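Local coordinates for RabGAP/TBC protein (Chlamydomonas reinhardtii, PDB 4P17) that probably acts as a GTPase-activating protein for Rab GTPases through its TBC domain, in the flagellum, at residues 29-32 with 33-36; 296-299 with 300-303. All blocks are in the same frame, centred on the assembly; numbering follows the deposited sequence.

Interaction 1 of 2, residues 29-32 with 33-36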
ATOM      1  N   GLU A  29     -18.237   4.201   9.661  1.00 12.63           N
ATOM      2  CA  GLU A  29     -16.990   3.432   9.649  1.00 15.08           C
ATOM      3  C   GLU A  29     -15.826   4.401   9.777  1.00  9.02           C
ATOM      4  O   GLU A  29     -14.984   4.294  10.671  1.00  9.83           O
ATOM      5  CB  GLU A  29     -16.862   2.595   8.360  1.00 10.80           C
ATOM      6  CG  GLU A  29     -17.869   1.440   8.311  1.00 14.58           C
ATOM      7  CD  GLU A  29     -17.895   0.667   7.009  1.00 18.08           C
ATOM      8  OE1 GLU A  29     -17.236   1.064   6.021  1.00 12.52           O
ATOM      9  OE2 GLU A  29     -18.609  -0.354   6.962  1.00 25.12           O
ATOM     10  N   ARG A  30     -15.822   5.391   8.903  1.00 11.77           N
ATOM     11  CA  ARG A  30     -14.722   6.346   8.901  1.00 12.53           C
ATOM     12  C   ARG A  30     -14.674   7.180  10.206  1.00 11.40           C
ATOM     13  O   ARG A  30     -13.600   7.496  10.721  1.00  9.48           O
ATOM     14  CB  ARG A  30     -14.842   7.243   7.652  1.00 12.24           C
ATOM     15  CG  ARG A  30     -14.587   6.504   6.343  1.00 13.31           C
ATOM     16  CD  ARG A  30     -14.809   7.405   5.119  1.00 20.33           C
ATOM     17  NE  ARG A  30     -14.245   8.733   5.312  1.00 19.48           N
ATOM     18  CZ  ARG A  30     -12.974   9.051   5.076  1.00 14.96           C
ATOM     19  NH1 ARG A  30     -12.131   8.140   4.618  1.00 23.81           N
ATOM     20  NH2 ARG A  30     -12.541  10.290   5.291  1.00 20.85           N
ATOM     21  N   ARG A  31     -15.827   7.523  10.768  1.00 14.67           N
ATOM     22  CA  ARG A  31     -15.833   8.291  12.013  1.00 12.57           C
ATOM     23  C   ARG A  31     -15.205   7.438  13.136  1.00 12.89           C
ATOM     24  O   ARG A  31     -14.368   7.910  13.890  1.00 10.34           O
ATOM     25  CB  ARG A  31     -17.268   8.731  12.330  1.00 14.05           C
ATOM     26  CG  ARG A  31     -17.549   9.359  13.688  1.00 20.39           C
ATOM     27  CD  ARG A  31     -16.415  10.194  14.296  1.00 33.84           C
ATOM     28  NE  ARG A  31     -15.828  11.199  13.411  1.00 38.67           N
ATOM     29  CZ  ARG A  31     -14.823  12.002  13.755  1.00 25.07           C
ATOM     30  NH1 ARG A  31     -14.283  11.924  14.961  1.00 40.24           N
ATOM     31  NH2 ARG A  31     -14.356  12.890  12.884  1.00 43.62           N
ATOM     32  N   SER A  32     -15.605   6.175  13.217  1.00 12.74           N
ATOM     33  CA  SER A  32     -15.040   5.251  14.189  1.00 11.90           C
ATOM     34  C   SER A  32     -13.533   5.189  14.059  1.00  8.72           C
ATOM     35  O   SER A  32     -12.828   5.202  15.051  1.00 11.35           O
ATOM     36  CB  SER A  32     -15.626   3.849  14.032  1.00 16.17           C
ATOM     37  OG  SER A  32     -15.141   2.977  15.062  1.00 14.96           O
ATOM     38  N   CYS A  33     -13.024   5.113  12.833  1.00 10.59           N
ATOM     39  CA  CYS A  33     -11.580   4.976  12.664  1.00  6.44           C
ATOM     40  C   CYS A  33     -10.867   6.237  13.072  1.00  6.18           C
ATOM     41  O   CYS A  33      -9.763   6.165  13.660  1.00  6.65           O
ATOM     42  CB  CYS A  33     -11.238   4.610  11.229  1.00  6.84           C
ATOM     43  SG  CYS A  33     -11.875   2.933  10.804  1.00 10.10           S
ATOM     44  N   ASP A  34     -11.493   7.387  12.808  1.00 10.27           N
ATOM     45  CA  ASP A  34     -10.899   8.656  13.178  1.00 11.35           C
ATOM     46  C   ASP A  34     -10.887   8.807  14.700  1.00 10.09           C
ATOM     47  O   ASP A  34      -9.926   9.331  15.263  1.00 10.40           O
ATOM     48  CB  ASP A  34     -11.653   9.847  12.566  1.00 20.09           C
ATOM     49  CG  ASP A  34     -11.432  10.000  11.057  1.00 19.99           C
ATOM     50  OD1 ASP A  34     -10.520   9.348  10.495  1.00 16.50           O
ATOM     51  OD2 ASP A  34     -12.174  10.813  10.453  1.00 13.93           O
ATOM     52  N   VAL A  35     -11.961   8.368  15.360  1.00 13.07           N
ATOM     53  CA  VAL A  35     -12.024   8.499  16.817  1.00 13.31           C
ATOM     54  C   VAL A  35     -11.017   7.563  17.475  1.00 10.59           C
ATOM     55  O   VAL A  35     -10.379   7.922  18.463  1.00 13.05           O
ATOM     56  CB  VAL A  35     -13.431   8.223  17.409  1.00 19.74           C
ATOM     57  CG1 VAL A  35     -14.406   9.234  16.921  1.00 19.71           C
ATOM     58  CG2 VAL A  35     -13.904   6.859  17.088  1.00 31.13           C
ATOM     59  N   ASN A  36     -10.862   6.359  16.946  1.00  7.46           N
ATOM     60  CA  ASN A  36      -9.851   5.467  17.482  1.00 10.03           C
ATOM     61  C   ASN A  36      -8.444   6.010  17.252  1.00 10.16           C
ATOM     62  O   ASN A  36      -7.578   5.856  18.091  1.00 14.08           O
ATOM     63  CB  ASN A  36      -9.971   4.076  16.866  1.00 12.71           C
ATOM     64  CG  ASN A  36     -11.143   3.306  17.431  1.00 19.85           C
ATOM     65  OD1 ASN A  36     -11.654   3.653  18.490  1.00 18.42           O
ATOM     66  ND2 ASN A  36     -11.560   2.254  16.741  1.00 13.55           N
TER
HETATM   67  O   HOH W   1     -14.752   3.763  17.594  1.00 26.75           O
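Arg31 folds its guanidinium over Asp34, whose CB lies 3.9 Å above the plane and over its centre, while Val35 CG1 sits at the edge of the same group. The three residues share one flank of helix 27-50 in this all-helical TBC domain, spaced i to i+3 and i to i+4. CG of Arg31 stands anti to the backbone N (chi1 171°), and bends at the next two torsions turn the chain forward along the helix toward Asp34 and Val35. CD and NH1 of Arg31 therefore both reach Val35 CG1, NH1 at 3.3 Å, and the two side chains cross at about a right angle. The pairing with the carboxylate is looser: Arg31 NH2 and Asp34 OD2 form a long salt bridge of 3.9 Å, the planes stand 82° apart, and no N-H points at the oxygen, so the attraction is one of charge alone. Asp34 has a stronger mate in Arg299, which takes OD1, and the neighbouring Arg30 pairs through NH1 with Glu244. Beneath the side chains runs the regular i to i+4 bonding of the helix, with Val35 N 2.9 Å from Arg31 O. Cys33 is buried, packed against Gln298, Arg299 and Asp300 of the C-terminal part of the chain. The side chains of Ser32 and Asn36, one turn apart, are linked by a water. The amide nitrogen ND2 of Asn36 is given to Asp300, leaving OD1 for the solvent molecule. That water donates to Asn36 OD1 at 3.2 Å and lies 2.7 Å from Ser32 OG.

Interaction 2 of 2, residues 296-299 with 300-303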
ATOM      1  N   MET A 296     -13.980  -0.390   1.150  1.00  8.54           N
ATOM      2  CA  MET A 296     -13.527  -0.928   2.414  1.00  5.34           C
ATOM      3  C   MET A 296     -12.979   0.220   3.286  1.00 10.13           C
ATOM      4  O   MET A 296     -11.775   0.429   3.395  1.00  9.57           O
ATOM      5  CB  MET A 296     -12.491  -2.023   2.174  1.00  8.15           C
ATOM      6  CG  MET A 296     -12.406  -3.061   3.296  1.00 13.38           C
ATOM      7  SD  MET A 296     -12.084  -2.377   4.951  1.00 12.26           S
ATOM      8  CE  MET A 296     -12.820  -3.645   5.978  1.00 10.62           C
ATOM      9  N   HIS A 297     -13.887   0.951   3.926  1.00 11.26           N
ATOM     10  CA  HIS A 297     -13.525   2.126   4.702  1.00 11.00           C
ATOM     11  C   HIS A 297     -13.192   1.788   6.146  1.00 10.14           C
ATOM     12  O   HIS A 297     -12.533   2.566   6.817  1.00  7.99           O
ATOM     13  CB  HIS A 297     -14.662   3.162   4.635  1.00  8.62           C
ATOM     14  CG  HIS A 297     -14.880   3.691   3.262  1.00 13.60           C
ATOM     15  ND1 HIS A 297     -13.996   4.564   2.659  1.00 10.39           N
ATOM     16  CD2 HIS A 297     -15.842   3.430   2.346  1.00 11.24           C
ATOM     17  CE1 HIS A 297     -14.426   4.843   1.441  1.00 16.56           C
ATOM     18  NE2 HIS A 297     -15.539   4.168   1.225  1.00 14.79           N
ATOM     19  N   GLN A 298     -13.572   0.588   6.592  1.00 10.80           N
ATOM     20  CA  GLN A 298     -13.335   0.189   7.965  1.00  9.12           C
ATOM     21  C   GLN A 298     -11.906  -0.311   8.099  1.00 10.22           C
ATOM     22  O   GLN A 298     -11.637  -1.526   8.158  1.00  8.92           O
ATOM     23  CB  GLN A 298     -14.342  -0.894   8.406  1.00 13.98           C
ATOM     24  CG  GLN A 298     -15.049  -0.582   9.719  1.00 13.12           C
ATOM     25  CD  GLN A 298     -14.120  -0.081  10.800  1.00 16.56           C
ATOM     26  OE1 GLN A 298     -12.907  -0.299  10.754  1.00 11.13           O
ATOM     27  NE2 GLN A 298     -14.682   0.610  11.779  1.00  9.50           N
ATOM     28  N   ARG A 299     -10.966   0.625   8.130  1.00  4.03           N
ATOM     29  CA  ARG A 299      -9.563   0.247   8.177  1.00 12.12           C
ATOM     30  C   ARG A 299      -9.151  -0.378   9.528  1.00 10.31           C
ATOM     31  O   ARG A 299      -8.254  -1.209   9.593  1.00  6.40           O
ATOM     32  CB  ARG A 299      -8.678   1.463   7.844  1.00 10.15           C
ATOM     33  CG  ARG A 299      -8.856   2.675   8.716  1.00  8.36           C
ATOM     34  CD  ARG A 299      -8.192   3.863   8.098  1.00  8.40           C
ATOM     35  NE  ARG A 299      -8.170   5.003   9.012  1.00  7.56           N
ATOM     36  CZ  ARG A 299      -9.083   5.960   9.030  1.00 10.81           C
ATOM     37  NH1 ARG A 299     -10.118   5.932   8.198  1.00  3.83           N
ATOM     38  NH2 ARG A 299      -8.955   6.955   9.883  1.00  8.05           N
ATOM     39  N   ASP A 300      -9.861  -0.030  10.597  1.00  8.23           N
ATOM     40  CA  ASP A 300      -9.585  -0.627  11.886  1.00  7.92           C
ATOM     41  C   ASP A 300      -9.907  -2.122  11.861  1.00  9.45           C
ATOM     42  O   ASP A 300      -9.109  -2.972  12.296  1.00  6.24           O
ATOM     43  CB  ASP A 300     -10.400   0.032  13.006  1.00 15.38           C
ATOM     44  CG  ASP A 300      -9.888   1.397  13.432  1.00 17.04           C
ATOM     45  OD1 ASP A 300      -8.710   1.752  13.181  1.00 16.28           O
ATOM     46  OD2 ASP A 300     -10.683   2.095  14.103  1.00  6.61           O
ATOM     47  N   VAL A 301     -11.089  -2.444  11.351  1.00  8.31           N
ATOM     48  CA  VAL A 301     -11.519  -3.832  11.299  1.00  4.95           C
ATOM     49  C   VAL A 301     -10.670  -4.620  10.310  1.00  9.08           C
ATOM     50  O   VAL A 301     -10.370  -5.808  10.547  1.00  6.45           O
ATOM     51  CB  VAL A 301     -12.988  -3.912  10.937  1.00 11.19           C
ATOM     52  CG1 VAL A 301     -13.417  -5.357  10.675  1.00 14.39           C
ATOM     53  CG2 VAL A 301     -13.795  -3.262  12.053  1.00 10.66           C
ATOM     54  N   LEU A 302     -10.274  -3.997   9.209  1.00  6.87           N
ATOM     55  CA  LEU A 302      -9.406  -4.719   8.270  1.00  8.19           C
ATOM     56  C   LEU A 302      -8.128  -5.170   8.963  1.00  3.15           C
ATOM     57  O   LEU A 302      -7.691  -6.319   8.804  1.00  6.27           O
ATOM     58  CB  LEU A 302      -9.040  -3.868   7.042  1.00  7.99           C
ATOM     59  CG  LEU A 302      -8.168  -4.638   6.025  1.00  9.91           C
ATOM     60  CD1 LEU A 302      -8.876  -5.889   5.470  1.00  3.49           C
ATOM     61  CD2 LEU A 302      -7.772  -3.707   4.874  1.00  7.51           C
ATOM     62  N   MET A 303      -7.453  -4.271   9.664  1.00  5.55           N
ATOM     63  CA  MET A 303      -6.150  -4.655  10.208  1.00  9.12           C
ATOM     64  C   MET A 303      -6.331  -5.601  11.403  1.00 10.97           C
ATOM     65  O   MET A 303      -5.581  -6.559  11.590  1.00  8.08           O
ATOM     66  CB  MET A 303      -5.347  -3.441  10.617  1.00 11.72           C
ATOM     67  CG  MET A 303      -5.040  -2.503   9.461  1.00  8.14           C
ATOM     68  SD  MET A 303      -4.391  -3.355   8.012  1.00  7.97           S
ATOM     69  CE  MET A 303      -2.757  -3.935   8.501  1.00 10.41           C
TER
HETATM   70  O   HOH W   2     -13.056   1.251  14.242  1.00 11.04           O
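Gln298 caps helix 299-306 with its own side chain: Val301 N donates to Gln298 OE1 at 2.9 Å, with an N-H...O angle of 167°. The bond is straight at the hydrogen, but the donor stands 41° out of the amide's carbonyl plane, above it and not on a lone pair. A bend at chi2 (-45°) curls the glutamine chain back over the first turn, in the place that a shorter Asp, Asn, Ser or Thr often fills. The other end of the amide is held by water: Gln298 NE2 donates to a water at 3.0 Å, and that water donates to Asp300 OD2, 2.5 Å away. Asp300 is shared further, OD1 with Arg248 and OD2 with Asn36. Behind the cap the helix bonding begins, Leu302 N to Gln298 O and Met303 N to Arg299 O. Outward, Val301 crosses the glutamine at about a right angle, its CG2 resting 3.4 Å from Gln298 CD. On the buried flank Met296, bent at chi2, lays its methyl CE 3.9 Å from Leu302 CB; both side chains also pack on Met268 of helix 259-271. With an alanine at Gln298, Val301 N is likely to lose its capping acceptor, and the bridging water its amide donor. The chemistry thus divides the start of the helix, an amide and water serving its polar, partly exposed side while thioether and aliphatic carbon fasten the other to the interior.

How the interactions relate
From the N terminus, interaction 1 comes first, within helix 27-50, and is complete long before interaction 2 opens at the junction between helices 282-294 and 299-306. The two are in series: neither encloses or crosses the other, and each spans only neighbouring turns, so neither closes a long loop. What closes the long loop is the mutual contact of interactions 1 and 2, whose centres lie about 10 Å apart. Asp34 OD1 meets Arg299 NH2 in a salt bridge of 2.9 Å, Asn36 ND2 bonds Asp300 OD2, and Cys33 packs between these pairs. Helix 27-50 is thereby tied to the start of helix 299-306, joining opposite ends of the sequence.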